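Local atomic coordinates of Exo-1,5-alpha-L-arabinofuranobiosidase (PDB entry 2YDT), a protein that probably hydrolyses alpha-1,5-L-arabinan from the chain end to release arabinobiose, and holds an iminosugar inhibitor in a pocket at the centre of a six-bladed beta-propeller. Residues A[104-109]-A[164-169]; A[168-173]-A[195-200]; A[279-284]-A[289-294]; A[303-306]-A[310-313]. All blocks are in the same frame, centred on the assembly; numbering follows the deposited sequence.

Interaction 1 of 4, residues A[104-109]-A[164-169]; sequences TVLCSG and EKLILY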
loop_
_atom_site.group_PDB
_atom_site.type_symbol
_atom_site.label_atom_id
_atom_site.label_comp_id
_atom_site.label_asym_id
_atom_site.label_seq_id
_atom_site.Cartn_x
_atom_site.Cartn_y
_atom_site.Cartn_z
ATOM N N THR A 104 1.033 -2.512 19.171
ATOM C CA THR A 104 1.064 -1.081 18.842
ATOM C C THR A 104 0.633 -0.993 17.384
ATOM O O THR A 104 1.071 -1.791 16.549
ATOM C CB THR A 104 2.481 -0.510 19.001
ATOM O OG1 THR A 104 2.917 -0.649 20.377
ATOM C CG2 THR A 104 2.542 0.957 18.584
ATOM N N VAL A 105 -0.197 -0.020 17.080
ATOM C CA VAL A 105 -0.580 0.296 15.705
ATOM C C VAL A 105 0.278 1.419 15.173
ATOM O O VAL A 105 0.420 2.449 15.817
ATOM C CB VAL A 105 -2.052 0.683 15.598
ATOM C CG1 VAL A 105 -2.419 0.990 14.085
ATOM C CG2 VAL A 105 -2.931 -0.436 16.142
ATOM N N LEU A 106 0.922 1.193 14.018
ATOM C CA LEU A 106 1.651 2.224 13.348
ATOM C C LEU A 106 0.814 2.778 12.172
ATOM O O LEU A 106 0.074 2.068 11.496
ATOM C CB LEU A 106 2.970 1.706 12.801
ATOM C CG LEU A 106 3.958 1.097 13.786
ATOM C CD1 LEU A 106 5.310 0.779 13.090
ATOM C CD2 LEU A 106 4.147 1.993 15.001
ATOM N N CYS A 107 0.956 4.076 11.972
ATOM C CA CYS A 107 0.480 4.752 10.751
ATOM C C CYS A 107 1.673 5.482 10.186
ATOM O O CYS A 107 2.198 6.417 10.819
ATOM C CB CYS A 107 -0.648 5.730 11.069
ATOM S SG CYS A 107 -1.376 6.430 9.503
ATOM N N SER A 108 2.162 5.053 9.019
ATOM C CA SER A 108 3.157 5.793 8.306
ATOM C C SER A 108 2.492 6.535 7.163
ATOM O O SER A 108 1.413 6.197 6.764
ATOM C CB SER A 108 4.255 4.833 7.800
ATOM O OG SER A 108 5.319 5.538 7.198
ATOM N N GLY A 109 3.123 7.584 6.677
ATOM C CA GLY A 109 2.597 8.394 5.595
ATOM C C GLY A 109 3.501 9.578 5.370
ATOM O O GLY A 109 4.517 9.730 6.072
ATOM N N GLU A 164 14.466 -9.624 13.534
ATOM C CA GLU A 164 14.497 -8.645 14.597
ATOM C C GLU A 164 14.375 -7.202 14.093
ATOM O O GLU A 164 14.493 -6.261 14.896
ATOM C CB GLU A 164 15.775 -8.833 15.425
ATOM C CG GLU A 164 17.018 -8.150 14.837
ATOM C CD GLU A 164 17.612 -8.791 13.605
ATOM O OE1 GLU A 164 17.094 -9.805 13.068
ATOM O OE2 GLU A 164 18.641 -8.251 13.148
ATOM N N LYS A 165 14.132 -7.027 12.790
ATOM C CA LYS A 165 14.047 -5.687 12.197
ATOM C C LYS A 165 12.647 -5.356 11.714
ATOM O O LYS A 165 11.902 -6.234 11.279
ATOM C CB LYS A 165 14.977 -5.535 11.004
ATOM C CG LYS A 165 16.452 -5.716 11.297
ATOM C CD LYS A 165 17.252 -5.668 10.046
ATOM C CE LYS A 165 18.658 -6.176 10.271
ATOM N NZ LYS A 165 19.517 -6.061 9.078
ATOM N N LEU A 166 12.329 -4.081 11.745
ATOM C CA LEU A 166 11.145 -3.562 11.023
ATOM C C LEU A 166 11.675 -2.875 9.750
ATOM O O LEU A 166 12.576 -2.039 9.800
ATOM C CB LEU A 166 10.354 -2.587 11.886
ATOM C CG LEU A 166 9.156 -1.873 11.245
ATOM C CD1 LEU A 166 8.032 -2.868 10.950
ATOM C CD2 LEU A 166 8.669 -0.697 12.128
ATOM N N ILE A 167 11.125 -3.263 8.604
ATOM C CA ILE A 167 11.533 -2.708 7.309
ATOM C C ILE A 167 10.456 -1.760 6.789
ATOM O O ILE A 167 9.272 -2.087 6.823
ATOM C CB ILE A 167 11.769 -3.817 6.243
ATOM C CG1 ILE A 167 12.667 -4.929 6.810
ATOM C CG2 ILE A 167 12.359 -3.226 4.956
ATOM C CD1 ILE A 167 12.819 -6.097 5.916
ATOM N N LEU A 168 10.883 -0.598 6.315
ATOM C CA LEU A 168 10.009 0.376 5.678
ATOM C C LEU A 168 10.504 0.552 4.267
ATOM O O LEU A 168 11.585 1.081 4.026
ATOM C CB LEU A 168 9.966 1.693 6.455
ATOM C CG LEU A 168 8.824 2.637 6.106
ATOM C CD1 LEU A 168 8.553 3.636 7.240
ATOM C CD2 LEU A 168 9.125 3.380 4.799
ATOM N N TYR A 169 9.678 0.070 3.328
ATOM C CA TYR A 169 9.917 0.132 1.887
ATOM C C TYR A 169 9.239 1.350 1.324
ATOM O O TYR A 169 8.129 1.695 1.729
ATOM C CB TYR A 169 9.290 -1.081 1.208
ATOM C CG TYR A 169 9.819 -2.430 1.631
ATOM C CD1 TYR A 169 10.887 -3.030 0.956
ATOM C CD2 TYR A 169 9.210 -3.147 2.626
ATOM C CE1 TYR A 169 11.366 -4.283 1.329
ATOM C CE2 TYR A 169 9.698 -4.388 3.012
ATOM C CZ TYR A 169 10.749 -4.945 2.347
ATOM O OH TYR A 169 11.191 -6.205 2.734
#
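Leu-106 and Ser-108 on strand 105-111 stand opposite Leu-166 and Leu-168 on strand 165-172; the two strands run in roughly the same direction, with CA atoms 11.4 Å apart for Leu-106 and Leu-166, and 9.1 Å apart for Ser-108 and Leu-168. Such spacing is too wide for backbone pairing. The strands are the second strands of two consecutive blades of a six-bladed beta-propeller, so this is the packing of one sheet face against the next. Leu-106 and Leu-166 reach toward each other tip to tip, CD1 of Leu-106 meeting CD2 of Leu-166 at 3.8 Å. Each leucine spends its four-carbon side chain on half of the gap. In Leu-166, CG lies opposite the backbone N (chi1 175°), which carries the branched end out toward the neighbouring blade.

Closer to the middle of the propeller the strands draw nearer, and a smaller residue suits: Ser-108 faces CD1 of Leu-168, with OG 3.8 Å from that methyl. The serine hydroxyl is not wasted in this apolar setting, because it is hydrogen-bonded to the carbonyl O of Glu-122 on the adjoining strand of its own blade. Ala-125 beside Leu-106, Val-123 against Leu-168 and Pro-157 against both Ser-108 and Leu-168 fill in around the two pairs. With no hydrogen bond or charge passing between the segments, the two blades are joined here by dispersion and by exclusion of water, and the serine hydroxyl, the polar atom among the touching side chains, is paid for within its own sheet.

Interaction 2 of 4, residues A[168-173]-A[195-200]; sequences LYYSDQ and SKVVDD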
loop_
_atom_site.group_PDB
_atom_site.type_symbol
_atom_site.label_atom_id
_atom_site.label_comp_id
_atom_site.label_asym_id
_atom_site.label_seq_id
_atom_site.Cartn_x
_atom_site.Cartn_y
_atom_site.Cartn_z
ATOM N N LEU A 168 10.883 -0.598 6.315
ATOM C CA LEU A 168 10.009 0.376 5.678
ATOM C C LEU A 168 10.504 0.552 4.267
ATOM O O LEU A 168 11.585 1.081 4.026
ATOM C CB LEU A 168 9.966 1.693 6.455
ATOM C CG LEU A 168 8.824 2.637 6.106
ATOM C CD1 LEU A 168 8.553 3.636 7.240
ATOM C CD2 LEU A 168 9.125 3.380 4.799
ATOM N N TYR A 169 9.678 0.070 3.328
ATOM C CA TYR A 169 9.917 0.132 1.887
ATOM C C TYR A 169 9.239 1.350 1.324
ATOM O O TYR A 169 8.129 1.695 1.729
ATOM C CB TYR A 169 9.290 -1.081 1.208
ATOM C CG TYR A 169 9.819 -2.430 1.631
ATOM C CD1 TYR A 169 10.887 -3.030 0.956
ATOM C CD2 TYR A 169 9.210 -3.147 2.626
ATOM C CE1 TYR A 169 11.366 -4.283 1.329
ATOM C CE2 TYR A 169 9.698 -4.388 3.012
ATOM C CZ TYR A 169 10.749 -4.945 2.347
ATOM O OH TYR A 169 11.191 -6.205 2.734
ATOM N N TYR A 170 9.901 2.048 0.391
ATOM C CA TYR A 170 9.283 3.181 -0.244
ATOM C C TYR A 170 9.858 3.488 -1.635
ATOM O O TYR A 170 10.745 2.754 -2.116
ATOM C CB TYR A 170 9.364 4.395 0.696
ATOM C CG TYR A 170 10.758 4.847 1.119
ATOM C CD1 TYR A 170 11.383 5.931 0.502
ATOM C CD2 TYR A 170 11.419 4.240 2.187
ATOM C CE1 TYR A 170 12.592 6.416 0.934
ATOM C CE2 TYR A 170 12.669 4.710 2.614
ATOM C CZ TYR A 170 13.246 5.796 1.973
ATOM O OH TYR A 170 14.486 6.296 2.393
ATOM N N SER A 171 9.300 4.510 -2.276
ATOM C CA SER A 171 9.683 5.028 -3.593
ATOM C C SER A 171 10.551 6.264 -3.421
ATOM O O SER A 171 10.234 7.133 -2.607
ATOM C CB SER A 171 8.433 5.394 -4.408
ATOM O OG SER A 171 7.497 4.315 -4.457
ATOM N N ASP A 172 11.626 6.383 -4.217
ATOM C CA ASP A 172 12.689 7.369 -3.932
ATOM C C ASP A 172 13.162 7.987 -5.222
ATOM O O ASP A 172 13.751 7.281 -6.087
ATOM C CB ASP A 172 13.809 6.645 -3.221
ATOM C CG ASP A 172 14.906 7.553 -2.673
ATOM O OD1 ASP A 172 14.828 8.780 -2.866
ATOM O OD2 ASP A 172 15.811 6.990 -2.005
ATOM N N GLN A 173 12.999 9.308 -5.330
ATOM C CA GLN A 173 13.500 10.058 -6.491
ATOM C C GLN A 173 14.781 10.825 -6.191
ATOM O O GLN A 173 15.219 11.603 -7.026
ATOM C CB GLN A 173 12.440 11.076 -7.023
ATOM C CG GLN A 173 11.187 10.402 -7.579
ATOM C CD GLN A 173 10.233 11.293 -8.374
ATOM O OE1 GLN A 173 9.017 11.102 -8.262
ATOM N NE2 GLN A 173 10.766 12.239 -9.204
ATOM N N SER A 195 18.245 2.805 9.555
ATOM C CA SER A 195 19.455 2.426 8.794
ATOM C C SER A 195 19.723 3.319 7.575
ATOM O O SER A 195 18.861 4.067 7.082
ATOM C CB SER A 195 19.332 0.978 8.292
ATOM O OG SER A 195 18.480 0.882 7.141
ATOM N N LYS A 196 20.950 3.192 7.062
ATOM C CA LYS A 196 21.278 3.674 5.732
ATOM C C LYS A 196 20.237 3.148 4.723
ATOM O O LYS A 196 19.727 2.026 4.840
ATOM C CB LYS A 196 22.664 3.104 5.426
ATOM C CG LYS A 196 23.327 3.434 4.144
ATOM C CD LYS A 196 24.767 2.850 4.269
ATOM C CE LYS A 196 25.313 2.250 2.991
ATOM N NZ LYS A 196 26.493 1.351 3.312
ATOM N N VAL A 197 19.922 3.959 3.727
ATOM C CA VAL A 197 19.063 3.516 2.607
ATOM C C VAL A 197 19.679 2.340 1.859
ATOM O O VAL A 197 20.886 2.364 1.515
ATOM C CB VAL A 197 18.785 4.666 1.671
ATOM C CG1 VAL A 197 17.975 4.224 0.429
ATOM C CG2 VAL A 197 18.032 5.791 2.396
ATOM N N VAL A 198 18.862 1.312 1.610
ATOM C CA VAL A 198 19.253 0.132 0.822
ATOM C C VAL A 198 18.373 0.074 -0.427
ATOM O O VAL A 198 17.141 0.118 -0.319
ATOM C CB VAL A 198 19.083 -1.149 1.613
ATOM C CG1 VAL A 198 19.429 -2.441 0.790
ATOM C CG2 VAL A 198 19.900 -1.109 2.956
ATOM N N ASP A 199 18.995 -0.062 -1.603
ATOM C CA ASP A 199 18.224 -0.175 -2.852
ATOM C C ASP A 199 17.548 -1.539 -2.959
ATOM O O ASP A 199 18.164 -2.591 -2.642
ATOM C CB ASP A 199 19.126 0.028 -4.051
ATOM C CG ASP A 199 19.608 1.473 -4.197
ATOM O OD1 ASP A 199 19.096 2.385 -3.513
ATOM O OD2 ASP A 199 20.626 1.690 -4.902
ATOM N N ASP A 200 16.277 -1.523 -3.394
ATOM C CA ASP A 200 15.461 -2.711 -3.572
ATOM C C ASP A 200 15.260 -3.087 -5.048
ATOM O O ASP A 200 15.096 -4.272 -5.353
ATOM C CB ASP A 200 14.084 -2.541 -2.927
ATOM C CG ASP A 200 14.141 -2.440 -1.424
ATOM O OD1 ASP A 200 14.970 -3.134 -0.809
ATOM O OD2 ASP A 200 13.334 -1.633 -0.880
#
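Tyr-169 and Asp-200 meet across one face of a propeller blade, whose second strand, 165-172, is separated from the outermost strand, 198-201, by strand 182-188. Because neighbouring residues of a strand point to opposite faces, Tyr-169 and Tyr-170 leave on different sides of the sheet: Asp-200 reaches in to the edge of the first, and the second stretches across toward Val-197. The Tyr-169 ring turns an edge to the carboxylate of Asp-200: OD2 lies near the ring plane, 3.4 Å from CD1, where the weakly positive ring C-H probably suits a carboxylate oxygen. The ring and carboxylate planes are 47° apart. The other oxygen of Asp-200, OD1, bonds ND1 of His-185 on the strand between, while the Tyr-169 hydroxyl bonds the carbonyl of Pro-253 in the following blade.

On the other face Tyr-170 adopts the less common rotamer in which CG sits between its backbone N and carbonyl carbon (chi1 59°), swinging the ring across the sheet at about a right angle to Val-197. Its hydroxyl is held by Gln-186 and Arg-174, and Arg-174 also forms a salt bridge with Asp-172. Next along the strand, Ser-171 belongs to the pocket and touches the iminosugar, as does Gln-173. Val-197, branched at CB, offers a methyl to each of two neighbours: CG1 comes loosely to Asp-172, and CG2 rests 3.6 Å from Tyr-170 OH.

Interaction 3 of 4, residues A[279-284]-A[289-294]; sequences VWTPYG and TIVVSC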
loop_
_atom_site.group_PDB
_atom_site.type_symbol
_atom_site.label_atom_id
_atom_site.label_comp_id
_atom_site.label_asym_id
_atom_site.label_seq_id
_atom_site.Cartn_x
_atom_site.Cartn_y
_atom_site.Cartn_z
ATOM N N VAL A 279 -1.218 -9.538 -1.126
ATOM C CA VAL A 279 -1.303 -10.249 0.154
ATOM C C VAL A 279 -1.111 -11.728 -0.127
ATOM O O VAL A 279 -1.180 -12.162 -1.291
ATOM C CB VAL A 279 -2.632 -10.040 0.918
ATOM C CG1 VAL A 279 -2.763 -8.592 1.321
ATOM C CG2 VAL A 279 -3.844 -10.478 0.066
ATOM N N TRP A 280 -0.901 -12.496 0.947
ATOM C CA TRP A 280 -0.928 -13.954 0.880
ATOM C C TRP A 280 -1.872 -14.443 1.970
ATOM O O TRP A 280 -1.861 -13.954 3.110
ATOM C CB TRP A 280 0.470 -14.562 1.065
ATOM C CG TRP A 280 0.458 -16.095 1.141
ATOM C CD1 TRP A 280 0.482 -16.938 0.094
ATOM C CD2 TRP A 280 0.343 -16.895 2.312
ATOM N NE1 TRP A 280 0.442 -18.257 0.539
ATOM C CE2 TRP A 280 0.326 -18.255 1.894
ATOM C CE3 TRP A 280 0.245 -16.611 3.662
ATOM C CZ2 TRP A 280 0.263 -19.322 2.809
ATOM C CZ3 TRP A 280 0.149 -17.685 4.578
ATOM C CH2 TRP A 280 0.162 -19.016 4.128
ATOM N N THR A 281 -2.643 -15.471 1.603
ATOM C CA THR A 281 -3.502 -16.162 2.557
ATOM C C THR A 281 -3.184 -17.668 2.540
ATOM O O THR A 281 -2.866 -18.182 1.479
ATOM C CB THR A 281 -5.003 -15.956 2.217
ATOM O OG1 THR A 281 -5.765 -16.850 3.032
ATOM C CG2 THR A 281 -5.328 -16.164 0.741
ATOM N N PRO A 282 -3.320 -18.337 3.697
ATOM C CA PRO A 282 -3.182 -19.813 3.747
ATOM C C PRO A 282 -4.282 -20.569 2.994
ATOM O O PRO A 282 -4.111 -21.780 2.719
ATOM C CB PRO A 282 -3.247 -20.154 5.239
ATOM C CG PRO A 282 -3.466 -18.946 5.957
ATOM C CD PRO A 282 -3.497 -17.763 5.037
ATOM N N TYR A 283 -5.371 -19.889 2.624
ATOM C CA TYR A 283 -6.435 -20.524 1.836
ATOM C C TYR A 283 -5.871 -21.162 0.556
ATOM O O TYR A 283 -5.044 -20.578 -0.137
ATOM C CB TYR A 283 -7.547 -19.528 1.466
ATOM C CG TYR A 283 -8.510 -20.144 0.463
ATOM C CD1 TYR A 283 -9.535 -20.968 0.911
ATOM C CD2 TYR A 283 -8.339 -19.979 -0.918
ATOM C CE1 TYR A 283 -10.381 -21.599 0.007
ATOM C CE2 TYR A 283 -9.182 -20.609 -1.825
ATOM C CZ TYR A 283 -10.204 -21.408 -1.339
ATOM O OH TYR A 283 -11.059 -22.053 -2.213
ATOM N N GLY A 284 -6.342 -22.371 0.233
ATOM C CA GLY A 284 -6.183 -22.919 -1.096
ATOM C C GLY A 284 -5.216 -24.071 -1.223
ATOM O O GLY A 284 -4.853 -24.438 -2.317
ATOM N N THR A 289 -2.556 -18.951 -1.262
ATOM C CA THR A 289 -2.942 -18.173 -2.434
ATOM C C THR A 289 -2.350 -16.761 -2.307
ATOM O O THR A 289 -2.682 -16.054 -1.339
ATOM C CB THR A 289 -4.476 -18.048 -2.584
ATOM O OG1 THR A 289 -5.076 -19.357 -2.564
ATOM C CG2 THR A 289 -4.855 -17.398 -3.917
ATOM N N ILE A 290 -1.502 -16.405 -3.263
ATOM C CA ILE A 290 -1.024 -15.010 -3.416
ATOM C C ILE A 290 -2.143 -14.288 -4.137
ATOM O O ILE A 290 -2.654 -14.777 -5.123
ATOM C CB ILE A 290 0.293 -14.884 -4.245
ATOM C CG1 ILE A 290 1.414 -15.737 -3.666
ATOM C CG2 ILE A 290 0.708 -13.397 -4.362
ATOM C CD1 ILE A 290 2.580 -15.993 -4.567
ATOM N N VAL A 291 -2.542 -13.111 -3.640
ATOM C CA VAL A 291 -3.584 -12.293 -4.257
ATOM C C VAL A 291 -3.043 -10.894 -4.593
ATOM O O VAL A 291 -2.488 -10.221 -3.701
ATOM C CB VAL A 291 -4.850 -12.178 -3.383
ATOM C CG1 VAL A 291 -5.976 -11.580 -4.194
ATOM C CG2 VAL A 291 -5.296 -13.591 -2.891
ATOM N N VAL A 292 -3.187 -10.494 -5.840
ATOM C CA VAL A 292 -2.725 -9.182 -6.288
ATOM C C VAL A 292 -3.877 -8.375 -6.903
ATOM O O VAL A 292 -4.676 -8.858 -7.712
ATOM C CB VAL A 292 -1.573 -9.296 -7.314
ATOM C CG1 VAL A 292 -1.257 -7.957 -7.909
ATOM C CG2 VAL A 292 -0.297 -9.858 -6.643
ATOM N N SER A 293 -3.934 -7.112 -6.543
ATOM C CA SER A 293 -4.788 -6.129 -7.221
ATOM C C SER A 293 -3.894 -5.186 -7.976
ATOM O O SER A 293 -2.739 -4.974 -7.596
ATOM C CB SER A 293 -5.639 -5.345 -6.221
ATOM O OG SER A 293 -6.457 -4.353 -6.866
ATOM N N CYS A 294 -4.440 -4.596 -9.052
ATOM C CA CYS A 294 -3.830 -3.439 -9.681
ATOM C C CYS A 294 -4.835 -2.286 -9.769
ATOM O O CYS A 294 -6.019 -2.488 -9.517
ATOM C CB CYS A 294 -3.270 -3.780 -11.054
ATOM S SG CYS A 294 -4.478 -3.877 -12.387
#
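Val-279 pairs with Val-291 and Thr-281 with Thr-289 as antiparallel hydrogen-bonded pairs, joining strands 277-281 and 289-293 into the hairpin that forms the inner half of a propeller blade. Both directions are used in each pair. Val-279 N gives to Val-291 O at 3.0 Å, and Val-291 N returns a nearly straight bond to Val-279 O (2.9 Å, 176°). Thr-281 N reaches Thr-289 O at 3.0 Å, and Thr-289 N reaches Thr-281 O at 2.9 Å. Between them Trp-280 and Ile-290 make a non-hydrogen-bonded pair, so Ile-290 N is left to turn outward and bind Asn-303 on the third strand.

The side chains serve the polar groups where the hairpin leaves the sheet. Thr-281 OG1, anti to its own backbone nitrogen (chi1 169°), receives Tyr-283 N at 3.1 Å, an ST turn, and donates to the carbonyl of Pro-334. Thr-289 OG1 sits 2.7 Å from Tyr-283 O and also has OE1 of Gln-304 as a partner. Trp-280 NE1 is hydrogen-bonded to Asn-287 O in the turn, and Pro-282 N lies over one face of the indole. Gly-284 suits its place: its phi is positive (109°), a conformation glycine takes readily, and it lies close to Thr-289 OG1.

Val-279 and Val-291, side by side on the same face as the threonines, pack CG2 to CB at 4.0 Å. Beta-branched residues thus cover this face of the hairpin, while the two threonines use their hydroxyls to carry hydrogen bonding beyond the last strand pair and tie down the turn.

Interaction 4 of 4, residues A[303-306]-A[310-313]; sequences NQAL and SAWK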
loop_
_atom_site.group_PDB
_atom_site.type_symbol
_atom_site.label_atom_id
_atom_site.label_comp_id
_atom_site.label_asym_id
_atom_site.label_seq_id
_atom_site.Cartn_x
_atom_site.Cartn_y
_atom_site.Cartn_z
ATOM N N ASN A 303 -2.208 -16.633 -7.390
ATOM C CA ASN A 303 -1.110 -17.569 -7.689
ATOM C C ASN A 303 -0.974 -18.523 -6.525
ATOM O O ASN A 303 -0.642 -18.152 -5.414
ATOM C CB ASN A 303 0.188 -16.808 -7.994
ATOM C CG ASN A 303 1.296 -17.701 -8.552
ATOM O OD1 ASN A 303 1.737 -18.647 -7.863
ATOM N ND2 ASN A 303 1.782 -17.376 -9.744
ATOM N N GLN A 304 -1.251 -19.812 -6.817
ATOM C CA GLN A 304 -1.195 -20.868 -5.846
ATOM C C GLN A 304 0.043 -21.756 -6.069
ATOM O O GLN A 304 0.091 -22.877 -5.563
ATOM C CB GLN A 304 -2.497 -21.707 -5.889
ATOM C CG GLN A 304 -3.715 -20.901 -5.416
ATOM C CD GLN A 304 -5.015 -21.678 -5.353
ATOM O OE1 GLN A 304 -5.905 -21.366 -4.527
ATOM N NE2 GLN A 304 -5.167 -22.658 -6.223
ATOM N N ALA A 305 1.041 -21.211 -6.759
ATOM C CA ALA A 305 2.288 -21.917 -7.099
ATOM C C ALA A 305 3.529 -21.123 -6.661
ATOM O O ALA A 305 4.581 -21.159 -7.312
ATOM C CB ALA A 305 2.289 -22.229 -8.558
ATOM N N LEU A 306 3.399 -20.398 -5.541
ATOM C CA LEU A 306 4.539 -19.727 -4.898
ATOM C C LEU A 306 5.209 -18.702 -5.792
ATOM O O LEU A 306 6.406 -18.400 -5.647
ATOM C CB LEU A 306 5.544 -20.790 -4.390
ATOM C CG LEU A 306 4.944 -21.754 -3.390
ATOM C CD1 LEU A 306 5.958 -22.895 -3.121
ATOM C CD2 LEU A 306 4.537 -21.094 -2.065
ATOM N N SER A 310 4.085 -18.846 -14.657
ATOM C CA SER A 310 3.074 -19.467 -15.525
ATOM C C SER A 310 1.728 -19.723 -14.864
ATOM O O SER A 310 0.810 -20.188 -15.542
ATOM C CB SER A 310 3.594 -20.822 -16.080
ATOM O OG SER A 310 3.721 -21.777 -15.045
ATOM N N ALA A 311 1.578 -19.407 -13.578
ATOM C CA ALA A 311 0.445 -19.856 -12.815
ATOM C C ALA A 311 -0.490 -18.724 -12.313
ATOM O O ALA A 311 -1.284 -18.951 -11.421
ATOM C CB ALA A 311 0.939 -20.743 -11.638
ATOM N N TRP A 312 -0.430 -17.542 -12.902
ATOM C CA TRP A 312 -1.343 -16.442 -12.481
ATOM C C TRP A 312 -2.704 -16.630 -13.136
ATOM O O TRP A 312 -2.780 -16.873 -14.355
ATOM C CB TRP A 312 -0.790 -15.068 -12.812
ATOM C CG TRP A 312 0.407 -14.726 -11.984
ATOM C CD1 TRP A 312 1.736 -14.939 -12.309
ATOM C CD2 TRP A 312 0.410 -14.133 -10.679
ATOM N NE1 TRP A 312 2.560 -14.499 -11.281
ATOM C CE2 TRP A 312 1.773 -14.021 -10.264
ATOM C CE3 TRP A 312 -0.594 -13.702 -9.802
ATOM C CZ2 TRP A 312 2.143 -13.456 -9.018
ATOM C CZ3 TRP A 312 -0.210 -13.150 -8.560
ATOM C CH2 TRP A 312 1.138 -13.029 -8.195
ATOM N N LYS A 313 -3.751 -16.493 -12.331
ATOM C CA LYS A 313 -5.140 -16.578 -12.805
ATOM C C LYS A 313 -5.860 -15.265 -12.473
ATOM O O LYS A 313 -5.424 -14.523 -11.589
ATOM C CB LYS A 313 -5.878 -17.751 -12.171
ATOM C CG LYS A 313 -5.122 -19.120 -12.150
ATOM C CD LYS A 313 -4.676 -19.600 -13.489
ATOM C CE LYS A 313 -4.128 -21.034 -13.443
ATOM N NZ LYS A 313 -3.270 -21.310 -14.669
HETATM O O HOH W 1 -2.345 -20.473 -9.477
#
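Asn-303 lies across one face of the Trp-312 indole, in the turn that links the two outer strands, 300-303 and 313-315, of a propeller blade. This is the tight part of the contact. CB of Asn-303 stands almost on the normal of the six-membered ring, 3.6 Å from its centroid and 7° off, a CH-pi contact. With CG opposite the backbone N (chi1 -170°), the amide is turned so that its ND2 lies over the five-membered ring, while OD1 points back to the turn; the amide plane is 67° from that of the indole, and ND2 comes 3.4 Å from Trp-312 NE1. Both are donors, and each has its own acceptor: ND2 the carbonyl of Asp-308, NE1 the hydroxyl of Tyr-247. Asparagine suits the spot because OD1 meanwhile accepts from Ala-305 N at 2.9 Å, making an Asx turn, and from Gly-307 N.

Toward solvent the contact thins. Ala-305 and Ala-311 touch through their methyl groups alone, CB to CB at 3.7 Å, small side chains that let the two arms of the turn approach. Beside them a water molecule bridges the backbones, accepting from Gln-304 N at 3.0 Å and donating to Ala-311 O at 2.7 Å, in place of a direct bond between the arms. The turn is therefore organised by one asparagine: its CB and ND2 rest on the aromatic face, its amide ends bind three backbone groups, and water completes the more open side.

The four contacts fall in three of the propeller's six blades. Interactions 1 and 2, with centres 13 Å apart, share Leu-168 and Tyr-169: strand 165-172 packs against the preceding blade in one, and in the other its side chains meet those of the outermost strand of its own blade. Its far end lines the pocket, and the Tyr-170 side chain is about 9 Å from the bound iminosugar. Interactions 3 and 4 lie in another blade, centres 10 Å apart, where Val-292 CG2 packs on Trp-312 CH2 at 3.8 Å. Interaction 3 is 21 Å from interaction 1 between centres, and the Tyr-283 side chain is about 11 Å from a bound manganese ion.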